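Local coordinates for transcriptional repressor, TetR family (Thermus thermophilus, PDB 3ANP), which represses genes of fatty acid degradation, probably by binding their control DNA, and holds a lauroyl-CoA-type ligand in its C-terminal domain, at residues R13-A18 with I35-V41; F22-Q28 with K53-L57; L58-S62 with E124-L128; V72-L76 with L131-I135; L86-F90 with L182-R187. All blocks are in the same frame, centred on the assembly; numbering follows the deposited sequence.

Contact 1. Residues R13-A18 with I35-V41; sequences RIFRAA and IAKAAHV
Arg13 and Ala39 make the polar link here: the guanidinium reaches over to the end of helix 32-39 and takes one carbonyl oxygen side-on with two nitrogens. NE donates to Ala39 O at 2.9 Å, and NH2 reaches the same Ala39 O at 3.1 Å. Both bonds lie in the guanidinium plane, but they meet the carbonyl differently. NH2 arrives almost in line with C=O, at 179°, whereas NE comes in tilted from the carbonyl plane. A bend at chi3 (71°) turns the otherwise stretched chain so that this edge faces the oxygen. Arg13 NH2 also passes Val41 CG1 at 3.7 Å.

Beside this grip the helices meet through small side chains. Ala39 CB sits 3.8 Å from Ala17 CB and 3.9 Å from Ile14 CG1, and Ala17 CB also meets Ala38 CB. A turn further along helix 3-25, and a turn back along helix 32-39, Ile35 CD1 presses on Ala18 CB at 3.5 Å. With alanines on both sides the segment axes come to 8.5 Å, crossing at 119°.

What sets the carbonyl in place is a Schellman motif: His40 has positive phi, Val41 N bonds back to Ala36 O and His40 N to Lys37 O. The guanidinium thus sits at a helix C-terminal end, whose partial negative charge it would complement.

Helix 32-39 belongs to the predicted helix-turn-helix, 31-50. Its partner helix 43-49 lays Phe46 against Ile14 and Ile35, while Val56, near the start of helix 54-77, touches Ala18.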
# COMPACT_ATOMS: atom_id res chain seq x y z
N ARG A 13 32.21 -5.81 1.50
CA ARG A 13 32.64 -5.85 2.89
C ARG A 13 31.82 -4.85 3.71
O ARG A 13 31.41 -5.14 4.83
CB ARG A 13 34.14 -5.54 3.00
CG ARG A 13 34.70 -5.85 4.38
CD ARG A 13 36.20 -5.64 4.46
NE ARG A 13 36.59 -4.23 4.40
CZ ARG A 13 37.22 -3.67 3.37
NH1 ARG A 13 37.52 -4.39 2.30
NH2 ARG A 13 37.56 -2.39 3.43
N ILE A 14 31.59 -3.66 3.16
CA ILE A 14 30.79 -2.66 3.86
C ILE A 14 29.38 -3.24 4.04
O ILE A 14 28.80 -3.18 5.12
CB ILE A 14 30.72 -1.35 3.04
CG1 ILE A 14 32.10 -0.67 3.05
CG2 ILE A 14 29.63 -0.42 3.61
CD1 ILE A 14 32.26 0.45 2.03
N PHE A 15 28.83 -3.83 2.97
CA PHE A 15 27.51 -4.43 3.03
C PHE A 15 27.43 -5.48 4.14
O PHE A 15 26.53 -5.46 4.99
CB PHE A 15 27.15 -5.06 1.68
CG PHE A 15 25.86 -5.82 1.69
CD1 PHE A 15 25.85 -7.21 1.83
CD2 PHE A 15 24.64 -5.15 1.59
CE1 PHE A 15 24.64 -7.91 1.89
CE2 PHE A 15 23.44 -5.84 1.64
CZ PHE A 15 23.44 -7.23 1.79
N ARG A 16 28.39 -6.40 4.15
CA ARG A 16 28.40 -7.44 5.17
C ARG A 16 28.49 -6.87 6.56
O ARG A 16 27.78 -7.32 7.48
CB ARG A 16 29.56 -8.42 4.94
CG ARG A 16 29.35 -9.30 3.73
CD ARG A 16 30.26 -10.52 3.76
NE ARG A 16 31.65 -10.16 3.49
CZ ARG A 16 32.60 -10.10 4.41
NH1 ARG A 16 32.33 -10.38 5.68
NH2 ARG A 16 33.83 -9.73 4.06
N ALA A 17 29.38 -5.89 6.73
CA ALA A 17 29.57 -5.25 8.03
C ALA A 17 28.27 -4.61 8.52
O ALA A 17 27.89 -4.76 9.69
CB ALA A 17 30.65 -4.19 7.92
N ALA A 18 27.58 -3.90 7.64
CA ALA A 18 26.32 -3.26 8.02
C ALA A 18 25.22 -4.26 8.38
O ALA A 18 24.50 -4.08 9.36
CB ALA A 18 25.83 -2.32 6.90
N ILE A 35 29.30 1.30 11.26
CA ILE A 35 29.46 0.49 10.06
C ILE A 35 30.85 0.70 9.46
O ILE A 35 31.55 -0.26 9.14
CB ILE A 35 28.37 0.84 9.00
CG1 ILE A 35 26.99 0.37 9.49
CG2 ILE A 35 28.69 0.16 7.67
CD1 ILE A 35 25.85 0.79 8.57
N ALA A 36 31.24 1.96 9.31
CA ALA A 36 32.55 2.31 8.76
C ALA A 36 33.67 1.65 9.57
O ALA A 36 34.57 1.01 9.00
CB ALA A 36 32.73 3.82 8.76
N LYS A 37 33.60 1.80 10.88
CA LYS A 37 34.61 1.21 11.76
C LYS A 37 34.66 -0.31 11.57
O LYS A 37 35.74 -0.88 11.46
CB LYS A 37 34.32 1.53 13.23
CG LYS A 37 35.42 1.09 14.20
CD LYS A 37 35.10 1.48 15.64
CE LYS A 37 36.31 1.30 16.56
NZ LYS A 37 36.76 -0.12 16.68
N ALA A 38 33.49 -0.95 11.53
CA ALA A 38 33.45 -2.40 11.37
C ALA A 38 33.99 -2.87 10.02
O ALA A 38 34.55 -3.96 9.93
CB ALA A 38 32.01 -2.91 11.55
N ALA A 39 33.82 -2.05 8.98
CA ALA A 39 34.30 -2.40 7.64
C ALA A 39 35.69 -1.83 7.35
O ALA A 39 36.23 -1.98 6.24
CB ALA A 39 33.30 -1.90 6.57
N HIS A 40 36.25 -1.17 8.35
CA HIS A 40 37.56 -0.53 8.25
C HIS A 40 37.68 0.48 7.10
O HIS A 40 38.61 0.43 6.29
CB HIS A 40 38.68 -1.57 8.15
CG HIS A 40 40.02 -1.04 8.56
ND1 HIS A 40 41.21 -1.61 8.16
CD2 HIS A 40 40.36 0.01 9.35
CE1 HIS A 40 42.22 -0.93 8.68
NE2 HIS A 40 41.73 0.06 9.41
N VAL A 41 36.72 1.40 7.03
CA VAL A 41 36.74 2.47 6.03
C VAL A 41 36.34 3.73 6.77
O VAL A 41 35.93 3.65 7.92
CB VAL A 41 35.74 2.21 4.87
CG1 VAL A 41 36.14 0.93 4.11
CG2 VAL A 41 34.30 2.10 5.41

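Contact 2. Residues F22-Q28 with K53-L57; sequences FRNRGFQ and KEAVL
Phe27 and Lys53 centre a mixed aromatic and cationic contact that joins the end of helix 3-25 to the start of helix 54-77, closing the three-helix DNA-binding domain of the TetR fold where the long helix leaves for the ligand-binding domain. The Phe27 ring is held on three sides. Over one face lies Leu57 CD1, a CH-pi contact 3.6 Å from the centroid. Over the opposite face runs the lysine, with CE in CH-pi contact and NZ making a cation-pi contact 4.5 Å from the centroid, 12° off the normal. At the edge, near the ring plane, Glu54 OE2 comes to 3.5 Å from Phe27 CE2, where the ring hydrogens point; the carboxylate is turned 71° to the ring. Phe22 lies at another part of the Phe27 edge, with Phe27 CD1 over the centre of the Phe22 face, and packs CE2 on Val56 CG1 at 3.7 Å. With Phe27 cut back to an alanine, Leu57 and the lysine chain would probably face a gap and Phe22 lose the cover on its face.

A bend at chi3 (53°) swings the lysine tip back across the ring to the backbone, where Lys53 NZ donates to Phe27 O at 2.7 Å; Thr30 O takes another bond from it. Lys53 NZ also gives a hydrogen to a water, and that water O donates in turn to Gln28 OE1 at 2.9 Å.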
# COMPACT_ATOMS: atom_id res chain seq x y z
N PHE A 22 23.23 -4.51 11.81
CA PHE A 22 21.77 -4.33 11.79
C PHE A 22 21.10 -5.53 12.47
O PHE A 22 20.16 -5.38 13.27
CB PHE A 22 21.22 -4.22 10.35
CG PHE A 22 21.68 -2.99 9.57
CD1 PHE A 22 22.14 -1.85 10.22
CD2 PHE A 22 21.58 -2.98 8.18
CE1 PHE A 22 22.49 -0.70 9.49
CE2 PHE A 22 21.93 -1.85 7.44
CZ PHE A 22 22.39 -0.71 8.10
N ARG A 23 21.57 -6.72 12.14
CA ARG A 23 21.01 -7.93 12.72
C ARG A 23 21.23 -8.03 14.21
O ARG A 23 20.29 -8.30 14.96
CB ARG A 23 21.62 -9.18 12.06
CG ARG A 23 21.01 -9.51 10.70
CD ARG A 23 21.67 -10.74 10.06
NE ARG A 23 20.94 -11.14 8.86
CZ ARG A 23 21.44 -11.12 7.63
NH1 ARG A 23 20.68 -11.49 6.61
NH2 ARG A 23 22.69 -10.73 7.42
N ASN A 24 22.46 -7.80 14.65
CA ASN A 24 22.81 -7.91 16.07
C ASN A 24 22.40 -6.75 16.97
O ASN A 24 22.16 -6.96 18.16
CB ASN A 24 24.33 -8.10 16.22
CG ASN A 24 24.80 -9.45 15.71
OD1 ASN A 24 24.05 -10.42 15.73
ND2 ASN A 24 26.06 -9.52 15.27
N ARG A 25 22.31 -5.55 16.42
CA ARG A 25 21.99 -4.39 17.25
C ARG A 25 20.79 -3.56 16.82
O ARG A 25 20.37 -2.66 17.54
CB ARG A 25 23.24 -3.50 17.35
CG ARG A 25 24.44 -4.22 17.98
CD ARG A 25 25.73 -3.43 17.91
NE ARG A 25 25.67 -2.19 18.68
CZ ARG A 25 26.64 -1.29 18.73
NH1 ARG A 25 26.49 -0.19 19.46
NH2 ARG A 25 27.76 -1.48 18.05
N GLY A 26 20.23 -3.86 15.65
CA GLY A 26 19.08 -3.11 15.18
C GLY A 26 19.48 -2.13 14.09
O GLY A 26 20.58 -1.55 14.13
N PHE A 27 18.59 -1.94 13.12
CA PHE A 27 18.84 -1.04 12.00
C PHE A 27 18.95 0.42 12.42
O PHE A 27 19.94 1.10 12.14
CB PHE A 27 17.74 -1.16 10.95
CG PHE A 27 17.91 -0.21 9.81
CD1 PHE A 27 18.93 -0.40 8.88
CD2 PHE A 27 17.11 0.93 9.72
CE1 PHE A 27 19.16 0.55 7.87
CE2 PHE A 27 17.33 1.88 8.72
CZ PHE A 27 18.36 1.69 7.79
N GLN A 28 17.91 0.89 13.09
CA GLN A 28 17.83 2.27 13.55
C GLN A 28 18.95 2.63 14.52
O GLN A 28 19.46 3.75 14.49
CB GLN A 28 16.49 2.55 14.23
CG GLN A 28 15.27 2.44 13.32
CD GLN A 28 15.29 3.45 12.18
OE1 GLN A 28 15.79 4.57 12.34
NE2 GLN A 28 14.74 3.06 11.03
N LYS A 53 21.58 4.91 4.99
CA LYS A 53 21.52 3.55 5.56
C LYS A 53 20.55 2.59 4.87
O LYS A 53 20.84 1.39 4.74
CB LYS A 53 21.20 3.61 7.06
CG LYS A 53 22.35 4.08 7.96
CD LYS A 53 21.86 4.43 9.37
CE LYS A 53 21.06 3.27 10.00
NZ LYS A 53 20.46 3.66 11.33
N GLU A 54 19.40 3.11 4.42
CA GLU A 54 18.40 2.26 3.77
C GLU A 54 18.88 1.67 2.45
O GLU A 54 18.35 0.66 1.98
CB GLU A 54 17.10 3.05 3.52
CG GLU A 54 16.29 3.36 4.76
CD GLU A 54 16.91 4.45 5.62
OE1 GLU A 54 17.82 5.16 5.15
OE2 GLU A 54 16.46 4.61 6.77
N ALA A 55 19.86 2.32 1.82
CA ALA A 55 20.37 1.82 0.56
C ALA A 55 20.98 0.43 0.81
O ALA A 55 21.01 -0.41 -0.09
CB ALA A 55 21.42 2.79 -0.02
N VAL A 56 21.47 0.18 2.02
CA VAL A 56 22.02 -1.15 2.33
C VAL A 56 20.87 -2.15 2.31
O VAL A 56 20.97 -3.22 1.69
CB VAL A 56 22.70 -1.20 3.74
CG1 VAL A 56 23.11 -2.63 4.06
CG2 VAL A 56 23.95 -0.29 3.76
N LEU A 57 19.77 -1.82 2.98
CA LEU A 57 18.62 -2.72 3.02
C LEU A 57 18.05 -2.97 1.62
O LEU A 57 17.60 -4.07 1.31
CB LEU A 57 17.53 -2.14 3.93
CG LEU A 57 17.93 -1.86 5.38
CD1 LEU A 57 16.77 -1.16 6.10
CD2 LEU A 57 18.30 -3.18 6.10
O HOH W 1 18.26 5.02 10.90

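Contact 3. Residues L58-S62 with E124-L128; sequences LDYGS and EALPL
Ser62 and Ala125 pair where the long helix 54-77 passes the end of helix 116-125, in the all-helical ligand-binding part of the TetR fold. The chain turns there into helix 128-142 through an inverse gamma turn centred on Pro127.

One hydrogen bond carries the polar side. Ser62 OG donates to Ala125 O over 2.6 Å, meeting the carbonyl from the side at 124° and somewhat tilted from its plane. With OG beside the serine's own backbone N (chi1 -64°), the hydroxyl faces across to the last turn of the other helix. It therefore satisfies a carbonyl near a helix end.

The apolar part is built by two leucines and an alanine. Leu58 CD2 meets Leu126 CD1 at 3.9 Å, the side chains crossing at about a right angle, and Leu58 CB lies on Ala125 CB at 4.2 Å. Met107 of helix 101-110 touches both leucines. Leu126 also lines the pocket and touches the bound dodecyl-CoA, so the same side chain faces the ligand and helix 54-77.

Backbone packing supplies the rest. The other methyl, Leu126 CD2, lies against Gly61 C at 3.5 Å; a CB on Gly61 would fall only 2.6 Å from Leu126 CD2.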
# COMPACT_ATOMS: atom_id res chain seq x y z
N LEU A 58 18.08 -1.96 0.75
CA LEU A 58 17.57 -2.16 -0.60
C LEU A 58 18.42 -3.19 -1.32
O LEU A 58 17.91 -4.01 -2.07
CB LEU A 58 17.57 -0.86 -1.39
CG LEU A 58 16.56 0.18 -0.87
CD1 LEU A 58 16.68 1.42 -1.73
CD2 LEU A 58 15.13 -0.38 -0.91
N ASP A 59 19.73 -3.14 -1.10
CA ASP A 59 20.62 -4.12 -1.73
C ASP A 59 20.22 -5.53 -1.29
O ASP A 59 20.19 -6.46 -2.10
CB ASP A 59 22.08 -3.84 -1.34
CG ASP A 59 22.85 -3.09 -2.43
OD1 ASP A 59 22.21 -2.54 -3.35
OD2 ASP A 59 24.10 -3.06 -2.35
N TYR A 60 19.92 -5.68 -0.00
CA TYR A 60 19.50 -6.99 0.53
C TYR A 60 18.18 -7.40 -0.11
O TYR A 60 18.02 -8.53 -0.57
CB TYR A 60 19.31 -6.93 2.05
CG TYR A 60 18.94 -8.26 2.69
CD1 TYR A 60 18.12 -8.31 3.81
CD2 TYR A 60 19.44 -9.46 2.19
CE1 TYR A 60 17.81 -9.53 4.43
CE2 TYR A 60 19.13 -10.69 2.80
CZ TYR A 60 18.31 -10.70 3.92
OH TYR A 60 18.02 -11.90 4.52
N GLY A 61 17.22 -6.48 -0.13
CA GLY A 61 15.94 -6.78 -0.74
C GLY A 61 16.08 -7.22 -2.18
O GLY A 61 15.39 -8.14 -2.63
N SER A 62 16.96 -6.56 -2.93
CA SER A 62 17.17 -6.91 -4.34
C SER A 62 17.73 -8.33 -4.44
O SER A 62 17.36 -9.08 -5.35
CB SER A 62 18.15 -5.93 -5.01
OG SER A 62 17.59 -4.63 -5.03
N GLU A 124 12.63 0.64 -7.93
CA GLU A 124 13.42 -0.03 -8.96
C GLU A 124 14.28 -1.16 -8.41
O GLU A 124 14.59 -2.11 -9.12
CB GLU A 124 14.31 0.97 -9.69
CG GLU A 124 13.53 1.99 -10.51
CD GLU A 124 14.44 2.86 -11.35
OE1 GLU A 124 15.16 2.31 -12.20
OE2 GLU A 124 14.44 4.09 -11.15
N ALA A 125 14.65 -1.06 -7.14
CA ALA A 125 15.47 -2.11 -6.53
C ALA A 125 14.63 -3.32 -6.12
O ALA A 125 15.17 -4.39 -5.87
CB ALA A 125 16.18 -1.56 -5.30
N LEU A 126 13.30 -3.15 -6.06
CA LEU A 126 12.42 -4.23 -5.61
C LEU A 126 11.24 -4.44 -6.57
O LEU A 126 10.07 -4.41 -6.16
CB LEU A 126 11.88 -3.87 -4.22
CG LEU A 126 12.90 -3.45 -3.15
CD1 LEU A 126 12.20 -2.76 -1.96
CD2 LEU A 126 13.66 -4.70 -2.67
N PRO A 127 11.52 -4.71 -7.86
CA PRO A 127 10.47 -4.91 -8.86
C PRO A 127 9.69 -6.23 -8.79
O PRO A 127 9.74 -7.06 -9.70
CB PRO A 127 11.24 -4.77 -10.17
CG PRO A 127 12.54 -5.46 -9.83
CD PRO A 127 12.86 -4.86 -8.46
N LEU A 128 8.94 -6.40 -7.71
CA LEU A 128 8.13 -7.61 -7.53
C LEU A 128 7.00 -7.65 -8.56
O LEU A 128 6.63 -8.72 -9.06
CB LEU A 128 7.54 -7.63 -6.12
CG LEU A 128 6.57 -8.77 -5.78
CD1 LEU A 128 7.26 -10.13 -6.03
CD2 LEU A 128 6.11 -8.62 -4.32

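Contact 4. Residues V72-L76 with L131-I135; sequences VRRLL and LIAEI
Arg73 and Glu134 form a two-pronged salt bridge at the exposed border of this contact. The arginine presents its side: Arg73 NE donates to Glu134 OE1 at 2.9 Å, and NH2 to Glu134 OE2, also at 2.9 Å. Each nitrogen has its own oxygen, and both oxygens are met on their syn sides. The match is not flat, since guanidinium and carboxylate planes stand 49° apart. The NH2 bond is the straighter, at 170°, and its oxygen lies in the guanidinium plane; the one to NE is more bent. The arginine chain, extended from CG to NE, spans the gap to Glu134 on the other helix.

The two segments run almost parallel, their axes 5° apart and 10.8 Å distant, a side-by-side pair of helices 54-77 and 128-142 in the ligand-binding domain. That spacing is filled by branched aliphatic side chains.

On the buried side Val72 CG1 is wedged against Ile135 CG1 at 3.5 Å, tighter than usual for two carbons, while it also meets Leu131 CD1 at 3.8 Å. Leu76 lies more loosely, its CD1 4.4 Å from Ile135 CG1. Helix 82-99 covers this apolar layer, with Leu86 on Ile135 and Val85 on Leu76.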
# COMPACT_ATOMS: atom_id res chain seq x y z
N VAL A 72 11.07 -18.82 -9.17
CA VAL A 72 9.87 -18.75 -9.99
C VAL A 72 10.13 -19.26 -11.41
O VAL A 72 9.36 -20.05 -11.94
CB VAL A 72 9.32 -17.28 -10.04
CG1 VAL A 72 8.35 -17.08 -11.23
CG2 VAL A 72 8.59 -16.97 -8.73
N ARG A 73 11.22 -18.81 -12.02
CA ARG A 73 11.54 -19.25 -13.38
C ARG A 73 11.81 -20.74 -13.41
O ARG A 73 11.41 -21.44 -14.35
CB ARG A 73 12.73 -18.46 -13.93
CG ARG A 73 12.37 -17.01 -14.22
CD ARG A 73 13.57 -16.19 -14.68
NE ARG A 73 13.20 -14.79 -14.91
CZ ARG A 73 13.95 -13.92 -15.57
NH1 ARG A 73 15.12 -14.30 -16.07
NH2 ARG A 73 13.53 -12.66 -15.74
N ARG A 74 12.46 -21.23 -12.37
CA ARG A 74 12.77 -22.65 -12.26
C ARG A 74 11.49 -23.47 -12.21
O ARG A 74 11.35 -24.49 -12.89
CB ARG A 74 13.57 -22.91 -10.98
CG ARG A 74 14.38 -24.19 -11.01
CD ARG A 74 14.30 -24.94 -9.71
NE ARG A 74 14.45 -24.10 -8.53
CZ ARG A 74 13.77 -24.31 -7.40
NH1 ARG A 74 12.92 -25.33 -7.33
NH2 ARG A 74 13.95 -23.52 -6.35
N LEU A 75 10.53 -23.02 -11.39
CA LEU A 75 9.27 -23.75 -11.25
C LEU A 75 8.46 -23.78 -12.54
O LEU A 75 7.90 -24.81 -12.91
CB LEU A 75 8.45 -23.17 -10.09
CG LEU A 75 9.07 -23.42 -8.70
CD1 LEU A 75 8.28 -22.67 -7.61
CD2 LEU A 75 9.08 -24.91 -8.39
N LEU A 76 8.41 -22.65 -13.25
CA LEU A 76 7.66 -22.59 -14.49
C LEU A 76 8.32 -23.54 -15.48
O LEU A 76 7.64 -24.35 -16.11
CB LEU A 76 7.63 -21.15 -15.04
CG LEU A 76 6.77 -20.19 -14.19
CD1 LEU A 76 6.90 -18.77 -14.73
CD2 LEU A 76 5.30 -20.65 -14.21
N LEU A 131 8.07 -9.43 -11.63
CA LEU A 131 8.23 -10.88 -11.44
C LEU A 131 6.83 -11.54 -11.51
O LEU A 131 6.64 -12.60 -12.14
CB LEU A 131 8.89 -11.17 -10.08
CG LEU A 131 8.99 -12.67 -9.69
CD1 LEU A 131 9.60 -13.46 -10.84
CD2 LEU A 131 9.83 -12.84 -8.42
N ILE A 132 5.85 -10.93 -10.86
CA ILE A 132 4.49 -11.49 -10.90
C ILE A 132 3.99 -11.51 -12.35
O ILE A 132 3.37 -12.49 -12.79
CB ILE A 132 3.53 -10.65 -10.01
CG1 ILE A 132 3.89 -10.86 -8.54
CG2 ILE A 132 2.07 -11.05 -10.27
CD1 ILE A 132 3.24 -9.87 -7.60
N ALA A 133 4.29 -10.46 -13.10
CA ALA A 133 3.86 -10.40 -14.50
C ALA A 133 4.40 -11.58 -15.29
O ALA A 133 3.75 -12.06 -16.22
CB ALA A 133 4.30 -9.08 -15.14
N GLU A 134 5.60 -12.06 -14.95
CA GLU A 134 6.17 -13.20 -15.67
C GLU A 134 5.33 -14.45 -15.43
O GLU A 134 5.23 -15.31 -16.30
CB GLU A 134 7.62 -13.48 -15.22
CG GLU A 134 8.68 -12.48 -15.73
CD GLU A 134 10.08 -12.81 -15.22
OE1 GLU A 134 10.41 -14.01 -15.08
OE2 GLU A 134 10.86 -11.88 -14.96
N ILE A 135 4.74 -14.57 -14.25
CA ILE A 135 3.92 -15.74 -13.96
C ILE A 135 2.56 -15.62 -14.67
O ILE A 135 1.99 -16.61 -15.13
CB ILE A 135 3.71 -15.90 -12.44
CG1 ILE A 135 5.07 -16.11 -11.75
CG2 ILE A 135 2.80 -17.08 -12.15
CD1 ILE A 135 5.04 -16.03 -10.25

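Contact 5. Residues L86-F90 with L182-R187; sequences LRHLF and LEKNLR
A water bridges Arg87 and Glu183, donating to Arg87 O at 2.8 Å and to Glu183 OE1 at 2.9 Å, and so ties a backbone carbonyl of one helix to a carboxylate of the other. The second oxygen, Glu183 OE2, forms a long salt bridge to Arg87 NE at 3.7 Å, at the edge of the guanidinium, the two planes nearly coplanar. A firmer partner for Arg87 is Glu84, on its own helix.

Beneath the charges, Leu186 carries the packing between helices 82-99 and 178-191, whose segments here run roughly antiparallel, at 149°. Its CG lies opposite the backbone N (chi1 177°), which points its two methyls at the other helix: Leu186 CD2 onto Arg87 CG at 3.7 Å, CD1 onto Phe90 CE2 at 3.9 Å. Leu182 CD1 lies at the edge of the Phe90 ring and 3.5 Å from Phe90 O. Replacing Arg87 by an alanine would probably leave Glu84 without its salt-bridge partner, deprive Glu183 of this distant cation and partly uncover Leu186 CD2.

Helix 178-191 also faces the second subunit, where Lys184 bonds to Thr157 of that chain.

Arg87 NH2 and Arg187 NH1 approach to 3.4 Å, two donors without a bond. Since Glu84 pairs with Arg87 and Glu191 with Arg187, nearby carboxylates probably offset the repulsion, so the link rests mainly on apolar packing, with water bridge and long salt bridge adding to it.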
# COMPACT_ATOMS: atom_id res chain seq x y z
N LEU A 86 2.19 -18.96 -8.40
CA LEU A 86 1.78 -17.72 -7.75
C LEU A 86 1.53 -17.96 -6.26
O LEU A 86 2.01 -17.21 -5.42
CB LEU A 86 0.50 -17.18 -8.36
CG LEU A 86 0.64 -16.35 -9.63
CD1 LEU A 86 -0.75 -16.01 -10.15
CD2 LEU A 86 1.44 -15.09 -9.32
N ARG A 87 0.74 -18.99 -5.95
CA ARG A 87 0.44 -19.32 -4.56
C ARG A 87 1.73 -19.60 -3.80
O ARG A 87 1.89 -19.20 -2.65
CB ARG A 87 -0.45 -20.57 -4.45
CG ARG A 87 -1.88 -20.40 -4.93
CD ARG A 87 -2.77 -21.46 -4.28
NE ARG A 87 -4.14 -21.40 -4.77
CZ ARG A 87 -4.54 -21.86 -5.95
NH1 ARG A 87 -3.67 -22.43 -6.76
NH2 ARG A 87 -5.81 -21.76 -6.31
N HIS A 88 2.64 -20.32 -4.45
CA HIS A 88 3.93 -20.65 -3.83
C HIS A 88 4.72 -19.38 -3.53
O HIS A 88 5.27 -19.21 -2.44
CB HIS A 88 4.74 -21.54 -4.77
CG HIS A 88 6.14 -21.80 -4.29
ND1 HIS A 88 6.42 -22.71 -3.29
CD2 HIS A 88 7.32 -21.26 -4.66
CE1 HIS A 88 7.72 -22.71 -3.06
NE2 HIS A 88 8.29 -21.84 -3.88
N LEU A 89 4.80 -18.49 -4.52
CA LEU A 89 5.55 -17.26 -4.35
C LEU A 89 5.09 -16.47 -3.13
O LEU A 89 5.90 -15.99 -2.34
CB LEU A 89 5.43 -16.39 -5.60
CG LEU A 89 6.03 -14.98 -5.53
CD1 LEU A 89 7.51 -15.03 -5.26
CD2 LEU A 89 5.76 -14.28 -6.85
N PHE A 90 3.78 -16.34 -2.96
CA PHE A 90 3.28 -15.57 -1.84
C PHE A 90 3.47 -16.29 -0.53
O PHE A 90 3.70 -15.67 0.50
CB PHE A 90 1.83 -15.16 -2.10
CG PHE A 90 1.72 -14.12 -3.16
CD1 PHE A 90 2.18 -12.83 -2.92
CD2 PHE A 90 1.27 -14.44 -4.43
CE1 PHE A 90 2.20 -11.88 -3.94
CE2 PHE A 90 1.29 -13.50 -5.46
CZ PHE A 90 1.75 -12.22 -5.21
N LEU A 182 -1.79 -12.92 2.53
CA LEU A 182 -1.33 -12.82 1.15
C LEU A 182 -2.14 -13.72 0.24
O LEU A 182 -2.40 -13.38 -0.92
CB LEU A 182 0.18 -13.15 1.06
CG LEU A 182 1.08 -12.13 1.78
CD1 LEU A 182 2.53 -12.47 1.47
CD2 LEU A 182 0.75 -10.69 1.33
N GLU A 183 -2.56 -14.88 0.75
CA GLU A 183 -3.37 -15.81 -0.03
C GLU A 183 -4.71 -15.13 -0.34
O GLU A 183 -5.28 -15.32 -1.42
CB GLU A 183 -3.60 -17.10 0.77
CG GLU A 183 -4.63 -18.07 0.19
CD GLU A 183 -4.16 -18.77 -1.09
OE1 GLU A 183 -2.94 -18.86 -1.33
OE2 GLU A 183 -5.04 -19.25 -1.84
N LYS A 184 -5.21 -14.34 0.61
CA LYS A 184 -6.47 -13.61 0.42
C LYS A 184 -6.30 -12.58 -0.71
O LYS A 184 -7.17 -12.46 -1.57
CB LYS A 184 -6.89 -12.88 1.72
CG LYS A 184 -8.10 -11.92 1.58
CD LYS A 184 -7.70 -10.46 1.27
CE LYS A 184 -6.93 -9.84 2.44
NZ LYS A 184 -6.46 -8.44 2.21
N ASN A 185 -5.19 -11.85 -0.70
CA ASN A 185 -4.93 -10.85 -1.75
C ASN A 185 -4.87 -11.52 -3.11
O ASN A 185 -5.42 -11.02 -4.10
CB ASN A 185 -3.59 -10.14 -1.53
CG ASN A 185 -3.59 -9.25 -0.30
OD1 ASN A 185 -4.64 -8.85 0.18
ND2 ASN A 185 -2.39 -8.93 0.20
N LEU A 186 -4.16 -12.64 -3.16
CA LEU A 186 -4.02 -13.38 -4.40
C LEU A 186 -5.37 -13.87 -4.94
O LEU A 186 -5.70 -13.62 -6.10
CB LEU A 186 -3.10 -14.58 -4.18
CG LEU A 186 -2.94 -15.47 -5.41
CD1 LEU A 186 -2.31 -14.67 -6.55
CD2 LEU A 186 -2.06 -16.66 -5.05
N ARG A 187 -6.14 -14.56 -4.11
CA ARG A 187 -7.44 -15.07 -4.52
C ARG A 187 -8.36 -13.94 -4.98
O ARG A 187 -9.02 -14.04 -6.02
CB ARG A 187 -8.11 -15.81 -3.36
CG ARG A 187 -7.27 -16.90 -2.73
CD ARG A 187 -7.41 -18.22 -3.46
NE ARG A 187 -8.81 -18.62 -3.57
CZ ARG A 187 -9.22 -19.82 -3.97
NH1 ARG A 187 -8.33 -20.75 -4.28
NH2 ARG A 187 -10.51 -20.09 -4.06
O HOH W 2 -0.21 -17.98 -1.24

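In the fold
From the N terminus, contact 1 closes the first short loop, and contact 2 crosses it, since 22-28 lies between 13-18 and 35-41 while its partner follows at 53-57. They share helix 3-25 and touch, Ile35 on Phe22, making one DNA-binding unit. Helix 54-77 then runs out of it through contact 3 to contact 4, whose centre is about 30 Å from that of contact 2. Contacts 3 and 4 cross each other, with 124-128 and 131-135 adjoining in sequence. Contact 5 spans the longest loop, crossing both, and brings in helix 178-191; it packs on contact 4 through Ile132 against Phe90 and Leu75 against His88.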